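Local coordinates for protein SPD1 nuclease (Streptococcus pyogenes, PDB 2XH3) that probably hydrolyses DNA as an extracellular, prophage-encoded endonuclease of the His-Me finger superfamily, at residues 124-129 and 163-168; 181-186 and 197-202. The protein carries 1 engineered substitution. One frame throughout, in Å; residues are numbered along the deposited sequence.

Contact 1. Residues 124-129 and 163-168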
loop_
_atom_site.group_PDB
_atom_site.type_symbol
_atom_site.label_atom_id
_atom_site.label_comp_id
_atom_site.label_asym_id
_atom_site.label_seq_id
_atom_site.Cartn_x
_atom_site.Cartn_y
_atom_site.Cartn_z
ATOM N N GLY A 124 5.004 2.593 2.075
ATOM C CA GLY A 124 5.393 3.310 3.314
ATOM C C GLY A 124 6.828 3.789 3.373
ATOM O O GLY A 124 7.748 3.112 2.861
ATOM N N TYR A 125 7.024 4.960 3.987
ATOM C CA TYR A 125 8.367 5.551 4.148
ATOM C C TYR A 125 9.358 4.511 4.733
ATOM O O TYR A 125 10.477 4.377 4.207
ATOM C CB TYR A 125 8.353 6.911 4.941
ATOM C CG TYR A 125 9.740 7.525 5.132
ATOM C CD1 TYR A 125 10.082 8.750 4.566
ATOM C CD2 TYR A 125 10.725 6.851 5.871
ATOM C CE1 TYR A 125 11.373 9.282 4.741
ATOM C CE2 TYR A 125 11.988 7.357 6.035
ATOM C CZ TYR A 125 12.317 8.566 5.477
ATOM O OH TYR A 125 13.603 9.026 5.669
ATOM N N GLN A 126 8.941 3.778 5.779
ATOM C CA GLN A 126 9.793 2.706 6.381
ATOM C C GLN A 126 10.373 1.716 5.366
ATOM O O GLN A 126 11.486 1.202 5.557
ATOM C CB GLN A 126 9.124 1.962 7.550
ATOM C CG GLN A 126 7.623 1.591 7.386
ATOM C CD GLN A 126 7.138 0.488 8.388
ATOM O OE1 GLN A 126 7.901 -0.387 8.793
ATOM N NE2 GLN A 126 5.853 0.534 8.757
ATOM N N PHE A 127 9.669 1.484 4.257
ATOM C CA PHE A 127 10.249 0.618 3.213
ATOM C C PHE A 127 11.156 1.306 2.159
ATOM O O PHE A 127 12.128 0.702 1.683
ATOM C CB PHE A 127 9.156 -0.175 2.479
ATOM C CG PHE A 127 8.229 -0.900 3.381
ATOM C CD1 PHE A 127 8.597 -2.134 3.928
ATOM C CD2 PHE A 127 6.963 -0.361 3.683
ATOM C CE1 PHE A 127 7.698 -2.828 4.783
ATOM C CE2 PHE A 127 6.066 -1.033 4.519
ATOM C CZ PHE A 127 6.438 -2.277 5.086
ATOM N N CYS A 128 10.805 2.523 1.735
ATOM C CA CYS A 128 11.307 3.011 0.431
ATOM C C CYS A 128 12.084 4.300 0.595
ATOM O O CYS A 128 12.836 4.680 -0.310
ATOM C CB CYS A 128 10.166 3.211 -0.596
ATOM S SG CYS A 128 9.084 4.698 -0.220
ATOM N N GLY A 129 11.886 4.973 1.725
ATOM C CA GLY A 129 12.733 6.099 2.094
ATOM C C GLY A 129 12.293 7.355 1.391
ATOM O O GLY A 129 12.845 8.431 1.627
ATOM N N TYR A 163 -0.991 -3.652 8.007
ATOM C CA TYR A 163 -0.325 -4.572 7.092
ATOM C C TYR A 163 1.118 -4.150 7.060
ATOM O O TYR A 163 1.993 -4.981 7.108
ATOM C CB TYR A 163 -0.993 -4.570 5.674
ATOM C CG TYR A 163 -2.502 -4.894 5.753
ATOM C CD1 TYR A 163 -2.985 -6.233 5.615
ATOM C CD2 TYR A 163 -3.432 -3.874 6.007
ATOM C CE1 TYR A 163 -4.361 -6.536 5.731
ATOM C CE2 TYR A 163 -4.828 -4.153 6.114
ATOM C CZ TYR A 163 -5.269 -5.490 5.972
ATOM O OH TYR A 163 -6.601 -5.742 6.091
ATOM N N GLU A 164 1.372 -2.848 7.004
ATOM C CA GLU A 164 2.762 -2.343 6.963
ATOM C C GLU A 164 3.576 -2.874 8.155
ATOM O O GLU A 164 4.622 -3.486 7.965
ATOM C CB GLU A 164 2.828 -0.812 6.879
ATOM C CG GLU A 164 2.221 -0.221 5.626
ATOM C CD GLU A 164 2.063 1.289 5.725
ATOM O OE1 GLU A 164 1.732 1.778 6.814
ATOM O OE2 GLU A 164 2.273 1.996 4.733
ATOM N N ASN A 165 3.067 -2.690 9.366
ATOM C CA ASN A 165 3.742 -3.231 10.553
ATOM C C ASN A 165 3.978 -4.713 10.478
ATOM O O ASN A 165 5.112 -5.169 10.733
ATOM C CB ASN A 165 3.041 -2.826 11.852
ATOM C CG ASN A 165 3.335 -1.370 12.223
ATOM O OD1 ASN A 165 4.152 -0.681 11.565
ATOM N ND2 ASN A 165 2.672 -0.891 13.264
ATOM N N ARG A 166 2.949 -5.475 10.092
ATOM C CA ARG A 166 3.187 -6.937 9.922
ATOM C C ARG A 166 4.156 -7.360 8.800
ATOM O O ARG A 166 4.876 -8.338 8.942
ATOM C CB ARG A 166 1.913 -7.779 9.962
ATOM C CG ARG A 166 1.149 -7.608 11.277
ATOM C CD ARG A 166 -0.298 -7.987 11.054
ATOM N NE ARG A 166 -1.018 -7.968 12.309
ATOM C CZ ARG A 166 -1.419 -6.853 12.937
ATOM N NH1 ARG A 166 -1.190 -5.637 12.420
ATOM N NH2 ARG A 166 -2.072 -6.955 14.090
ATOM N N LEU A 167 4.254 -6.585 7.735
ATOM C CA LEU A 167 5.219 -6.899 6.671
ATOM C C LEU A 167 6.654 -6.630 7.170
ATOM O O LEU A 167 7.607 -7.413 6.906
ATOM C CB LEU A 167 4.908 -6.096 5.380
ATOM C CG LEU A 167 3.665 -6.528 4.589
ATOM C CD1 LEU A 167 3.260 -5.539 3.460
ATOM C CD2 LEU A 167 3.868 -7.897 4.047
ATOM N N ASP A 168 6.798 -5.515 7.877
ATOM C CA ASP A 168 8.053 -5.160 8.492
ATOM C C ASP A 168 8.447 -6.257 9.513
ATOM O O ASP A 168 9.609 -6.725 9.479
ATOM C CB ASP A 168 7.960 -3.778 9.110
ATOM C CG ASP A 168 9.292 -3.265 9.588
ATOM O OD1 ASP A 168 10.252 -3.160 8.795
ATOM O OD2 ASP A 168 9.378 -2.945 10.779
#

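Contact 2. Residues 181-186 and 197-202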
loop_
_atom_site.group_PDB
_atom_site.type_symbol
_atom_site.label_atom_id
_atom_site.label_comp_id
_atom_site.label_asym_id
_atom_site.label_seq_id
_atom_site.Cartn_x
_atom_site.Cartn_y
_atom_site.Cartn_z
ATOM N N TYR A 181 6.370 -6.119 -2.780
ATOM C CA TYR A 181 5.247 -5.367 -2.253
ATOM C C TYR A 181 4.845 -4.246 -3.179
ATOM O O TYR A 181 5.648 -3.289 -3.456
ATOM C CB TYR A 181 5.657 -4.726 -0.915
ATOM C CG TYR A 181 4.630 -3.918 -0.182
ATOM C CD1 TYR A 181 3.281 -4.348 -0.079
ATOM C CD2 TYR A 181 5.000 -2.742 0.482
ATOM C CE1 TYR A 181 2.310 -3.612 0.626
ATOM C CE2 TYR A 181 4.032 -1.985 1.212
ATOM C CZ TYR A 181 2.688 -2.444 1.256
ATOM O OH TYR A 181 1.746 -1.750 1.978
ATOM N N LYS A 182 3.571 -4.307 -3.575
ATOM C CA LYS A 182 3.037 -3.363 -4.521
ATOM C C LYS A 182 1.848 -2.689 -3.925
ATOM O O LYS A 182 0.993 -3.352 -3.326
ATOM C CB LYS A 182 2.632 -4.084 -5.788
ATOM C CG LYS A 182 2.448 -3.146 -6.945
ATOM C CD LYS A 182 1.719 -3.822 -8.085
ATOM C CE LYS A 182 1.885 -3.064 -9.398
ATOM N NZ LYS A 182 1.337 -3.941 -10.454
ATOM N N VAL A 183 1.760 -1.375 -4.110
ATOM C CA VAL A 183 0.625 -0.621 -3.602
ATOM C C VAL A 183 -0.017 0.151 -4.781
ATOM O O VAL A 183 0.660 0.918 -5.462
ATOM C CB VAL A 183 1.020 0.257 -2.369
ATOM C CG1 VAL A 183 -0.178 1.064 -1.834
ATOM C CG2 VAL A 183 1.634 -0.631 -1.198
ATOM N N THR A 184 -1.313 -0.073 -5.027
ATOM C CA THR A 184 -2.006 0.415 -6.221
ATOM C C THR A 184 -3.303 1.102 -5.796
ATOM O O THR A 184 -4.189 0.483 -5.236
ATOM C CB THR A 184 -2.350 -0.750 -7.150
ATOM O OG1 THR A 184 -1.151 -1.416 -7.526
ATOM C CG2 THR A 184 -3.130 -0.289 -8.433
ATOM N N PRO A 185 -3.406 2.406 -6.047
ATOM C CA PRO A 185 -4.631 3.163 -5.841
ATOM C C PRO A 185 -5.641 2.820 -6.915
ATOM O O PRO A 185 -5.272 2.573 -8.092
ATOM C CB PRO A 185 -4.202 4.598 -6.021
ATOM C CG PRO A 185 -2.887 4.585 -6.672
ATOM C CD PRO A 185 -2.372 3.166 -6.757
ATOM N N ILE A 186 -6.910 2.817 -6.545
ATOM C CA ILE A 186 -7.945 2.389 -7.493
ATOM C C ILE A 186 -8.867 3.578 -7.675
ATOM O O ILE A 186 -9.472 3.993 -6.708
ATOM C CB ILE A 186 -8.761 1.217 -6.898
ATOM C CG1 ILE A 186 -7.846 0.039 -6.461
ATOM C CG2 ILE A 186 -9.849 0.792 -7.872
ATOM C CD1 ILE A 186 -7.133 -0.662 -7.613
ATOM N N ILE A 197 -7.398 1.256 -2.032
ATOM C CA ILE A 197 -5.957 1.023 -2.200
ATOM C C ILE A 197 -5.830 -0.492 -2.225
ATOM O O ILE A 197 -6.514 -1.174 -1.469
ATOM C CB ILE A 197 -5.154 1.545 -0.978
ATOM C CG1 ILE A 197 -5.469 3.008 -0.712
ATOM C CG2 ILE A 197 -3.681 1.555 -1.239
ATOM C CD1 ILE A 197 -4.542 3.926 -1.474
ATOM N N GLU A 198 -4.986 -1.041 -3.099
ATOM C CA GLU A 198 -4.727 -2.471 -3.095
ATOM C C GLU A 198 -3.287 -2.661 -2.614
ATOM O O GLU A 198 -2.354 -1.998 -3.141
ATOM C CB GLU A 198 -4.915 -3.089 -4.477
ATOM C CG GLU A 198 -6.323 -3.209 -4.876
ATOM C CD GLU A 198 -6.576 -4.045 -6.103
ATOM O OE1 GLU A 198 -5.656 -4.336 -6.868
ATOM O OE2 GLU A 198 -7.737 -4.413 -6.331
ATOM N N LEU A 199 -3.114 -3.530 -1.601
ATOM C CA LEU A 199 -1.807 -3.969 -1.142
ATOM C C LEU A 199 -1.560 -5.347 -1.697
ATOM O O LEU A 199 -2.415 -6.242 -1.507
ATOM C CB LEU A 199 -1.852 -4.034 0.355
ATOM C CG LEU A 199 -1.617 -2.746 1.143
ATOM C CD1 LEU A 199 -2.283 -1.540 0.573
ATOM C CD2 LEU A 199 -2.037 -2.962 2.579
ATOM N N GLN A 200 -0.439 -5.540 -2.417
ATOM C CA GLN A 200 -0.104 -6.857 -2.967
ATOM C C GLN A 200 1.212 -7.301 -2.362
ATOM O O GLN A 200 2.227 -6.592 -2.425
ATOM C CB GLN A 200 0.007 -6.831 -4.495
ATOM C CG GLN A 200 0.339 -8.194 -5.219
ATOM C CD GLN A 200 0.698 -7.973 -6.689
ATOM O OE1 GLN A 200 -0.178 -7.966 -7.552
ATOM N NE2 GLN A 200 1.986 -7.718 -6.970
ATOM N N TYR A 201 1.243 -8.489 -1.787
ATOM C CA TYR A 201 2.509 -8.909 -1.129
ATOM C C TYR A 201 2.703 -10.394 -1.167
ATOM O O TYR A 201 1.723 -11.163 -1.114
ATOM C CB TYR A 201 2.572 -8.413 0.317
ATOM C CG TYR A 201 1.323 -8.636 1.160
ATOM C CD1 TYR A 201 1.079 -9.859 1.776
ATOM C CD2 TYR A 201 0.403 -7.597 1.386
ATOM C CE1 TYR A 201 -0.107 -10.056 2.595
ATOM C CE2 TYR A 201 -0.761 -7.792 2.188
ATOM C CZ TYR A 201 -0.988 -9.019 2.784
ATOM O OH TYR A 201 -2.114 -9.246 3.513
ATOM N N VAL A 202 3.967 -10.786 -1.263
ATOM C CA VAL A 202 4.392 -12.189 -1.213
ATOM C C VAL A 202 5.888 -12.171 -0.844
ATOM O O VAL A 202 6.602 -11.154 -1.069
ATOM C CB VAL A 202 4.184 -12.882 -2.599
ATOM C CG1 VAL A 202 5.240 -12.412 -3.645
ATOM C CG2 VAL A 202 4.200 -14.408 -2.507
#

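Contact 1. Residues 124-129 and 163-168
Phe127 meets helix 161-173 with the rim of its ring, not with a face. Its CG lies beside the backbone N and opposite the carbonyl carbon (chi1 -51°), which carries the ring across to the other segment. Atom CZ is 3.6 Å from Glu164 O, with that oxygen near the ring plane. The same oxygen accepts the helical bond from Asp168 N, and Asp168 N also lies at the ring edge. The Leu167 side chain crosses that of Phe127 at about a right angle, its CB 4.1 Å from Phe127 CZ. Glu164 runs obliquely past, with its CB 4.0 Å from Phe127 CE2. Its extended chain ends at Gly124, where OE2 is 3.7 Å from the Gly124 CA. Gly124 is the N-cap of the short helix 125-128.

Gln126 makes the polar side of the contact. Its OE1 stands over the face of the Asp168 carboxylate, 3.3 Å from Asp168 CG and 3.6 Å from both OD1 and OD2. The amide and carboxylate planes are 72° apart. Gln126 NE2 and Asn165 OD1 touch at 3.5 Å without a hydrogen bond, with the two amide planes 62° apart. The other branch of the Asn165 amide, ND2, is hydrogen-bonded to Asp154 OD2.

Helix 125-128 lies in the connection between the antiparallel strands 115-121 and 137-139, and contact 1 sets that connection against helix 161-173. Helix 142-146 follows the two strands, an order consistent with the beta-beta-alpha-metal finger of the His-Me finger clan.

Contact 2. Residues 181-186 and 197-202
Four backbone hydrogen bonds join strands 181-186 and 197-202. Lys182 and Gln200 form one hydrogen-bonded pair: Lys182 N to Gln200 O is 2.9 Å, and Gln200 N to Lys182 O is 2.8 Å. Thr184 and Glu198 form the second pair: Thr184 N to Glu198 O is 2.9 Å, and Glu198 N to Thr184 O is 2.7 Å. Tyr181 CA and Val183 CA add CA-H...O contacts to Gln200 O and Glu198 O.

The strands belong to a beta hairpin in the middle of a larger antiparallel sheet. Strand 76-80 pairs with 178-186 on one side, and strand 228-233 pairs with 196-204 on the other.

Apolar contacts gather on the face carrying Tyr181, Val183, Pro185, Ile197, Leu199 and Tyr201. The Tyr181 side chain runs alongside Leu199, with its OH 3.6 Å from Leu199 CG, which sits at the ring edge. Val183 CG1 is anti to its own backbone N (chi1 180°) and reaches Ile197 CG2 at 3.6 Å.

Mixed contacts lie on the other face. The amide nitrogen of Gln200, NE2, passes 3.9 Å from Lys182 CB and is hydrogen-bonded to Lys52 O. Lys182 also makes a cation-pi contact with Phe75. Past the last bridged pair, Ile186 CD1 rests 3.7 Å from Glu198 CD.

The two contacts adjoin, with centres about 12 Å apart. Helix 161-173 lies between them: it is one side of contact 1 and packs on the apolar sheet face of contact 2. Leu167 CD1 is 3.6 Å from Tyr181 CE1, and Leu167 CD2 is 3.9 Å from Tyr201 CG. Tyr163 takes no part in contact 1, but its CB lies 3.6 Å from Leu199 CD2. Phe127 and Tyr181 join the short helix to the sheet directly, their rings edge-to-face. Both segments of contact 1 precede those of contact 2 in the sequence, and the helix leads on to strand 178-186. Any relation to the metal site of the His-Me finger is inferred from the family.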